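Local coordinates for thermosome subunit (Methanococcoides burtonii, PDB 3AQ1), which probably acts as an ATP-dependent group II chaperonin subunit, binding unfolded proteins and coupling ATP hydrolysis to their folding, at residues A[87-92]-A[357-362]; A[273-278]-A[312-317]. All coordinates share one frame; numbering follows the deposited sequence.

Interaction 1 (87-92 with 357-362) and interaction 2 (273-278 with 312-317) lie on opposite sides of the centre of this elongated monomer. Their centres are 39 Å apart and their nearest atoms about 24 Å, so they do not touch. Along the chain, interaction 2 is nested inside the loop closed by interaction 1. By the family fold, interaction 1 belongs to the equatorial domain, where chaperonins bind ATP, and interaction 2 to the apical domain, which in relatives receives the substrate. Both pack a helix against a strand. Interaction 1 is partly buried and includes a salt bridge. Interaction 2 is buried and its side-chain contacts are apolar.

Interaction 1 of 2, residues A[87-92]-A[357-362]; sequences EILETI and KVVVGG
Lys357 and Glu90 carry most of this contact, through a salt bridge on its more open side, with Glu90 exposed and Lys357 partly so. Lys357 NZ donates to Glu90 OE2 at 2.6 Å. The ammonium meets the carboxylate oxygen on its anti side, 20° out of the carboxylate plane. The two chains cross obliquely, and their aliphatic parts also come close: Lys357 CE lies 3.7 Å from Glu90 CG. Neither chain is fully extended. The lysine bends at chi2 and again at its last torsion (chi4 68°), which turns NZ toward the carboxylate. The glutamate bends at chi2 (117°). Its CB leaves the helix to one side of the strand, but the carboxylate reaches nearer to it. The pair therefore spans backbones whose CA atoms, in Glu90 and Lys357, are 8.0 Å apart.

Deeper in, the contact becomes apolar. Leu89 CD2 meets Val359 CG2 at 4.2 Å, with the leucine side chain roughly perpendicular to the valine. Both residues are buried. The contact thus has a charged outer edge and a small hydrophobic inner part.

This is the end of a long helix lying against a short strand of the chaperonin equatorial domain. The strand leads into a glycine-rich turn, Gly361 and Gly362, which in relatives borders the nucleotide pocket. Helix 449-467 joins the contact through Leu449, which touches Leu89, Glu90 and Val359. Ser365 of helix 364-378 also packs on Val359. Strand 357-360 is the middle one of a three-stranded antiparallel sheet, between strand 94-95, which follows helix 71-92, and strand 446-448, which precedes helix 449-467.

Interaction 2 of 2, residues A[273-278]-A[312-317]; sequences KRLSKV and TYVTGC
Thr312 OG1 is gripped by two groups, Lys174 O and Tyr262 OH, two residues before Val314, which packs against Leu275 across the contact. The contact itself is made by buried apolar side chains. Leu275 CD2 reaches Val314 CG2 at 4.1 Å. The leucine side chain runs nearly square to that of the valine. Val314 points its CB at the helix. Leu275 sets out to one side of the strand, but its CD2 methyl turns in to the valine.

Val278 and Cys317 form the second pair, where the backbones come closer, with CA atoms 6.0 Å apart. Val278 CG2 touches Cys317 SG at 3.8 Å. This methyl sits between the valine's backbone N and carbonyl carbon, and from there it faces the sulfur. The cysteine holds SG beside its own N (chi1 -78°). Its CB sits beside the Val278 carbonyl.

By its topology this is the chaperonin apical domain, where helix 269-279 lies over a mixed sheet. Leu275 and Val278 are three residues apart, so they lie on the same side of the helix. On the strand, the chain turns a corner at Gly316, whose positive phi (64°) is a conformation glycine accommodates easily. Val314 and Cys317, before and after this corner, both direct their CB atoms at the helix.

Leu170 of the adjacent strand 169-172 touches both Leu275 and Val278. Phe243 of strand 241-244 packs on Leu275 and Val314, and Val301 of strand 300-305 also meets Val314.

Interaction 1 of 2, residues A[87-92]-A[357-362]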
ATOM      1  N   GLU A  87     -18.250  -3.088  15.365  1.00 83.81           N
ATOM      2  CA  GLU A  87     -19.314  -4.028  15.009  1.00 78.84           C
ATOM      3  C   GLU A  87     -20.253  -3.427  13.982  1.00 68.60           C
ATOM      4  O   GLU A  87     -20.595  -4.061  12.990  1.00 74.31           O
ATOM      5  CB  GLU A  87     -20.143  -4.412  16.230  1.00 84.76           C
ATOM      6  CG  GLU A  87     -19.414  -5.170  17.316  1.00 92.53           C
ATOM      7  CD  GLU A  87     -20.352  -5.509  18.456  1.00 99.85           C
ATOM      8  OE1 GLU A  87     -21.495  -5.933  18.158  1.00103.36           O
ATOM      9  OE2 GLU A  87     -19.959  -5.336  19.635  1.00 93.85           O
ATOM     10  N   ILE A  88     -20.693  -2.204  14.240  1.00 60.44           N
ATOM     11  CA  ILE A  88     -21.592  -1.531  13.321  1.00 67.10           C
ATOM     12  C   ILE A  88     -20.967  -1.333  11.937  1.00 76.35           C
ATOM     13  O   ILE A  88     -21.654  -1.449  10.923  1.00 82.36           O
ATOM     14  CB  ILE A  88     -22.049  -0.180  13.873  1.00 65.12           C
ATOM     15  CG1 ILE A  88     -22.820  -0.380  15.176  1.00 64.97           C
ATOM     16  CG2 ILE A  88     -22.919   0.533  12.857  1.00 68.31           C
ATOM     17  CD1 ILE A  88     -23.398   0.899  15.732  1.00 69.64           C
ATOM     18  N   LEU A  89     -19.670  -1.036  11.893  1.00 70.22           N
ATOM     19  CA  LEU A  89     -18.982  -0.868  10.619  1.00 66.14           C
ATOM     20  C   LEU A  89     -18.999  -2.146   9.798  1.00 79.65           C
ATOM     21  O   LEU A  89     -19.367  -2.122   8.626  1.00 86.69           O
ATOM     22  CB  LEU A  89     -17.541  -0.409  10.824  1.00 59.11           C
ATOM     23  CG  LEU A  89     -17.337   1.099  10.974  1.00 60.16           C
ATOM     24  CD1 LEU A  89     -15.980   1.399  11.593  1.00 61.10           C
ATOM     25  CD2 LEU A  89     -17.500   1.809   9.636  1.00 49.74           C
ATOM     26  N   GLU A  90     -18.606  -3.260  10.412  1.00 85.87           N
ATOM     27  CA  GLU A  90     -18.551  -4.540   9.708  1.00 87.81           C
ATOM     28  C   GLU A  90     -19.901  -4.887   9.108  1.00 86.35           C
ATOM     29  O   GLU A  90     -19.996  -5.695   8.188  1.00 92.84           O
ATOM     30  CB  GLU A  90     -18.100  -5.660  10.638  1.00 89.89           C
ATOM     31  CG  GLU A  90     -17.047  -6.549  10.021  1.00106.82           C
ATOM     32  CD  GLU A  90     -15.737  -6.491  10.778  1.00121.67           C
ATOM     33  OE1 GLU A  90     -15.779  -6.571  12.027  1.00126.15           O
ATOM     34  OE2 GLU A  90     -14.671  -6.371  10.133  1.00123.53           O
ATOM     35  N   THR A  91     -20.940  -4.256   9.640  1.00 82.56           N
ATOM     36  CA  THR A  91     -22.306  -4.466   9.185  1.00 80.46           C
ATOM     37  C   THR A  91     -22.685  -3.555   8.015  1.00 74.01           C
ATOM     38  O   THR A  91     -23.493  -3.935   7.186  1.00 76.70           O
ATOM     39  CB  THR A  91     -23.316  -4.292  10.359  1.00 79.42           C
ATOM     40  OG1 THR A  91     -23.425  -5.523  11.094  1.00 73.79           O
ATOM     41  CG2 THR A  91     -24.700  -3.868   9.850  1.00 79.19           C
ATOM     42  N   ILE A  92     -22.096  -2.363   7.939  1.00 78.21           N
ATOM     43  CA  ILE A  92     -22.470  -1.391   6.902  1.00 73.92           C
ATOM     44  C   ILE A  92     -21.419  -1.184   5.807  1.00 72.09           C
ATOM     45  O   ILE A  92     -21.562  -0.306   4.954  1.00 73.53           O
ATOM     46  CB  ILE A  92     -22.787  -0.019   7.510  1.00 72.09           C
ATOM     47  CG1 ILE A  92     -21.498   0.740   7.813  1.00 68.47           C
ATOM     48  CG2 ILE A  92     -23.597  -0.185   8.774  1.00 80.69           C
ATOM     49  CD1 ILE A  92     -21.708   2.211   8.059  1.00 66.38           C
ATOM     50  N   LYS A 357     -13.132  -5.198   2.793  1.00 58.90           N
ATOM     51  CA  LYS A 357     -14.246  -4.271   2.914  1.00 54.29           C
ATOM     52  C   LYS A 357     -13.785  -2.840   2.682  1.00 58.74           C
ATOM     53  O   LYS A 357     -12.636  -2.490   2.970  1.00 69.16           O
ATOM     54  CB  LYS A 357     -14.898  -4.402   4.294  1.00 59.64           C
ATOM     55  CG  LYS A 357     -14.805  -5.819   4.881  1.00 69.58           C
ATOM     56  CD  LYS A 357     -15.980  -6.170   5.781  1.00 78.63           C
ATOM     57  CE  LYS A 357     -15.685  -7.394   6.635  1.00 85.08           C
ATOM     58  NZ  LYS A 357     -14.629  -7.115   7.656  1.00 86.28           N
ATOM     59  N   VAL A 358     -14.675  -2.021   2.129  1.00 50.35           N
ATOM     60  CA  VAL A 358     -14.433  -0.588   2.050  1.00 49.77           C
ATOM     61  C   VAL A 358     -15.617   0.167   2.622  1.00 57.23           C
ATOM     62  O   VAL A 358     -16.739  -0.350   2.664  1.00 56.03           O
ATOM     63  CB  VAL A 358     -14.235  -0.101   0.616  1.00 46.11           C
ATOM     64  CG1 VAL A 358     -13.186  -0.921  -0.073  1.00 47.32           C
ATOM     65  CG2 VAL A 358     -15.544  -0.174  -0.135  1.00 53.52           C
ATOM     66  N   VAL A 359     -15.340   1.391   3.061  1.00 60.33           N
ATOM     67  CA  VAL A 359     -16.348   2.328   3.534  1.00 59.94           C
ATOM     68  C   VAL A 359     -16.464   3.394   2.464  1.00 58.03           C
ATOM     69  O   VAL A 359     -15.517   3.612   1.717  1.00 59.31           O
ATOM     70  CB  VAL A 359     -15.886   3.012   4.835  1.00 61.01           C
ATOM     71  CG1 VAL A 359     -16.916   4.000   5.316  1.00 67.82           C
ATOM     72  CG2 VAL A 359     -15.622   1.984   5.901  1.00 66.35           C
ATOM     73  N   VAL A 360     -17.610   4.054   2.362  1.00 55.07           N
ATOM     74  CA  VAL A 360     -17.683   5.225   1.500  1.00 52.07           C
ATOM     75  C   VAL A 360     -17.594   6.470   2.349  1.00 49.40           C
ATOM     76  O   VAL A 360     -17.842   6.410   3.550  1.00 54.58           O
ATOM     77  CB  VAL A 360     -18.944   5.250   0.656  1.00 51.01           C
ATOM     78  CG1 VAL A 360     -18.748   4.351  -0.542  1.00 44.49           C
ATOM     79  CG2 VAL A 360     -20.144   4.817   1.491  1.00 51.60           C
ATOM     80  N   GLY A 361     -17.250   7.592   1.719  1.00 47.87           N
ATOM     81  CA  GLY A 361     -16.876   8.794   2.443  1.00 48.05           C
ATOM     82  C   GLY A 361     -17.956   9.850   2.553  1.00 55.08           C
ATOM     83  O   GLY A 361     -19.148   9.537   2.552  1.00 60.42           O
ATOM     84  N   GLY A 362     -17.533  11.106   2.674  1.00 48.39           N
ATOM     85  CA  GLY A 362     -18.450  12.229   2.732  1.00 40.77           C
ATOM     86  C   GLY A 362     -19.292  12.275   3.995  1.00 49.31           C
ATOM     87  O   GLY A 362     -20.374  12.881   4.027  1.00 44.43           O
TER

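Interaction 2 of 2, residues A[273-278]-A[312-317]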
ATOM      1  N   LYS A 273      18.376  -5.832  -2.409  1.00 46.33           N
ATOM      2  CA  LYS A 273      17.391  -6.251  -1.413  1.00 41.54           C
ATOM      3  C   LYS A 273      16.347  -7.107  -2.077  1.00 39.81           C
ATOM      4  O   LYS A 273      15.986  -8.166  -1.574  1.00 47.29           O
ATOM      5  CB  LYS A 273      16.714  -5.059  -0.731  1.00 48.36           C
ATOM      6  CG  LYS A 273      17.205  -4.786   0.688  1.00 73.43           C
ATOM      7  CD  LYS A 273      16.353  -3.714   1.380  1.00 93.05           C
ATOM      8  CE  LYS A 273      16.874  -3.397   2.788  1.00105.10           C
ATOM      9  NZ  LYS A 273      16.031  -2.399   3.521  1.00106.80           N
ATOM     10  N   ARG A 274      15.863  -6.641  -3.218  1.00 43.01           N
ATOM     11  CA  ARG A 274      14.850  -7.372  -3.958  1.00 54.08           C
ATOM     12  C   ARG A 274      15.378  -8.742  -4.441  1.00 52.36           C
ATOM     13  O   ARG A 274      14.682  -9.751  -4.326  1.00 44.66           O
ATOM     14  CB  ARG A 274      14.327  -6.540  -5.131  1.00 47.79           C
ATOM     15  CG  ARG A 274      13.584  -5.289  -4.764  1.00 46.45           C
ATOM     16  CD  ARG A 274      12.774  -4.804  -5.987  1.00 50.78           C
ATOM     17  NE  ARG A 274      12.557  -3.361  -5.980  1.00 49.50           N
ATOM     18  CZ  ARG A 274      11.436  -2.775  -5.561  1.00 74.96           C
ATOM     19  NH1 ARG A 274      10.411  -3.518  -5.135  1.00 68.89           N
ATOM     20  NH2 ARG A 274      11.338  -1.444  -5.575  1.00 80.59           N
ATOM     21  N   LEU A 275      16.600  -8.775  -4.974  1.00 46.52           N
ATOM     22  CA  LEU A 275      17.210 -10.041  -5.386  1.00 49.89           C
ATOM     23  C   LEU A 275      17.235 -11.027  -4.222  1.00 50.57           C
ATOM     24  O   LEU A 275      16.910 -12.206  -4.386  1.00 48.94           O
ATOM     25  CB  LEU A 275      18.619  -9.838  -5.955  1.00 33.91           C
ATOM     26  CG  LEU A 275      18.642  -9.228  -7.350  1.00 38.72           C
ATOM     27  CD1 LEU A 275      19.957  -8.515  -7.611  1.00 36.37           C
ATOM     28  CD2 LEU A 275      18.324 -10.267  -8.411  1.00 26.32           C
ATOM     29  N   SER A 276      17.599 -10.530  -3.045  1.00 40.92           N
ATOM     30  CA  SER A 276      17.661 -11.371  -1.867  1.00 46.25           C
ATOM     31  C   SER A 276      16.314 -12.032  -1.570  1.00 54.06           C
ATOM     32  O   SER A 276      16.252 -13.231  -1.316  1.00 60.95           O
ATOM     33  CB  SER A 276      18.148 -10.568  -0.665  1.00 51.35           C
ATOM     34  OG  SER A 276      18.467 -11.431   0.411  1.00 54.71           O
ATOM     35  N   LYS A 277      15.234 -11.260  -1.621  1.00 52.83           N
ATOM     36  CA  LYS A 277      13.921 -11.798  -1.271  1.00 60.56           C
ATOM     37  C   LYS A 277      13.364 -12.768  -2.308  1.00 59.54           C
ATOM     38  O   LYS A 277      12.890 -13.850  -1.941  1.00 63.95           O
ATOM     39  CB  LYS A 277      12.904 -10.686  -0.971  1.00 72.64           C
ATOM     40  CG  LYS A 277      13.198  -9.883   0.291  1.00 92.42           C
ATOM     41  CD  LYS A 277      12.508  -8.514   0.236  1.00106.99           C
ATOM     42  CE  LYS A 277      13.024  -7.564   1.317  1.00108.08           C
ATOM     43  NZ  LYS A 277      12.698  -6.139   1.003  1.00103.42           N
ATOM     44  N   VAL A 278      13.409 -12.398  -3.590  1.00 54.90           N
ATOM     45  CA  VAL A 278      12.888 -13.298  -4.627  1.00 62.93           C
ATOM     46  C   VAL A 278      13.751 -14.532  -4.915  1.00 58.40           C
ATOM     47  O   VAL A 278      13.201 -15.553  -5.293  1.00 58.41           O
ATOM     48  CB  VAL A 278      12.523 -12.599  -5.976  1.00 47.58           C
ATOM     49  CG1 VAL A 278      11.488 -11.537  -5.766  1.00 53.78           C
ATOM     50  CG2 VAL A 278      13.746 -12.037  -6.660  1.00 46.74           C
ATOM     51  N   THR A 312      18.692  -6.600 -17.274  1.00 40.26           N
ATOM     52  CA  THR A 312      18.817  -7.962 -16.750  1.00 39.24           C
ATOM     53  C   THR A 312      17.514  -8.528 -16.179  1.00 39.91           C
ATOM     54  O   THR A 312      17.047  -8.073 -15.146  1.00 42.73           O
ATOM     55  CB  THR A 312      19.900  -8.054 -15.685  1.00 37.07           C
ATOM     56  OG1 THR A 312      21.174  -7.825 -16.287  1.00 32.66           O
ATOM     57  CG2 THR A 312      19.908  -9.435 -15.076  1.00 41.82           C
ATOM     58  N   TYR A 313      16.938  -9.518 -16.863  1.00 38.19           N
ATOM     59  CA  TYR A 313      15.715 -10.191 -16.406  1.00 39.73           C
ATOM     60  C   TYR A 313      16.004 -11.438 -15.524  1.00 44.05           C
ATOM     61  O   TYR A 313      16.746 -12.334 -15.916  1.00 39.95           O
ATOM     62  CB  TYR A 313      14.858 -10.609 -17.607  1.00 34.94           C
ATOM     63  CG  TYR A 313      14.229  -9.478 -18.395  1.00 52.25           C
ATOM     64  CD1 TYR A 313      12.845  -9.324 -18.445  1.00 55.34           C
ATOM     65  CD2 TYR A 313      15.010  -8.576 -19.109  1.00 59.19           C
ATOM     66  CE1 TYR A 313      12.267  -8.305 -19.165  1.00 53.76           C
ATOM     67  CE2 TYR A 313      14.431  -7.542 -19.834  1.00 56.74           C
ATOM     68  CZ  TYR A 313      13.067  -7.418 -19.860  1.00 58.37           C
ATOM     69  OH  TYR A 313      12.493  -6.398 -20.581  1.00 71.90           O
ATOM     70  N   VAL A 314      15.411 -11.479 -14.337  1.00 37.59           N
ATOM     71  CA  VAL A 314      15.512 -12.623 -13.438  1.00 38.18           C
ATOM     72  C   VAL A 314      14.117 -13.236 -13.245  1.00 44.44           C
ATOM     73  O   VAL A 314      13.355 -12.787 -12.414  1.00 44.36           O
ATOM     74  CB  VAL A 314      16.080 -12.190 -12.076  1.00 37.79           C
ATOM     75  CG1 VAL A 314      16.240 -13.369 -11.173  1.00 31.37           C
ATOM     76  CG2 VAL A 314      17.407 -11.492 -12.266  1.00 25.94           C
ATOM     77  N   THR A 315      13.786 -14.252 -14.035  1.00 55.13           N
ATOM     78  CA  THR A 315      12.457 -14.865 -14.012  1.00 49.65           C
ATOM     79  C   THR A 315      12.466 -16.298 -13.458  1.00 55.97           C
ATOM     80  O   THR A 315      13.518 -16.910 -13.272  1.00 49.04           O
ATOM     81  CB  THR A 315      11.842 -14.911 -15.418  1.00 40.95           C
ATOM     82  OG1 THR A 315      12.679 -15.684 -16.276  1.00 47.69           O
ATOM     83  CG2 THR A 315      11.744 -13.535 -15.993  1.00 39.89           C
ATOM     84  N   GLY A 316      11.278 -16.832 -13.208  1.00 62.23           N
ATOM     85  CA  GLY A 316      11.138 -18.163 -12.642  1.00 52.72           C
ATOM     86  C   GLY A 316      11.717 -18.297 -11.251  1.00 48.14           C
ATOM     87  O   GLY A 316      12.115 -19.383 -10.871  1.00 54.49           O
ATOM     88  N   CYS A 317      11.761 -17.202 -10.494  1.00 55.12           N
ATOM     89  CA  CYS A 317      12.486 -17.171  -9.221  1.00 51.51           C
ATOM     90  C   CYS A 317      11.885 -18.074  -8.168  1.00 63.57           C
ATOM     91  O   CYS A 317      10.688 -18.374  -8.200  1.00 47.50           O
ATOM     92  CB  CYS A 317      12.592 -15.756  -8.656  1.00 41.98           C
ATOM     93  SG  CYS A 317      13.831 -14.723  -9.406  1.00140.31           S
TER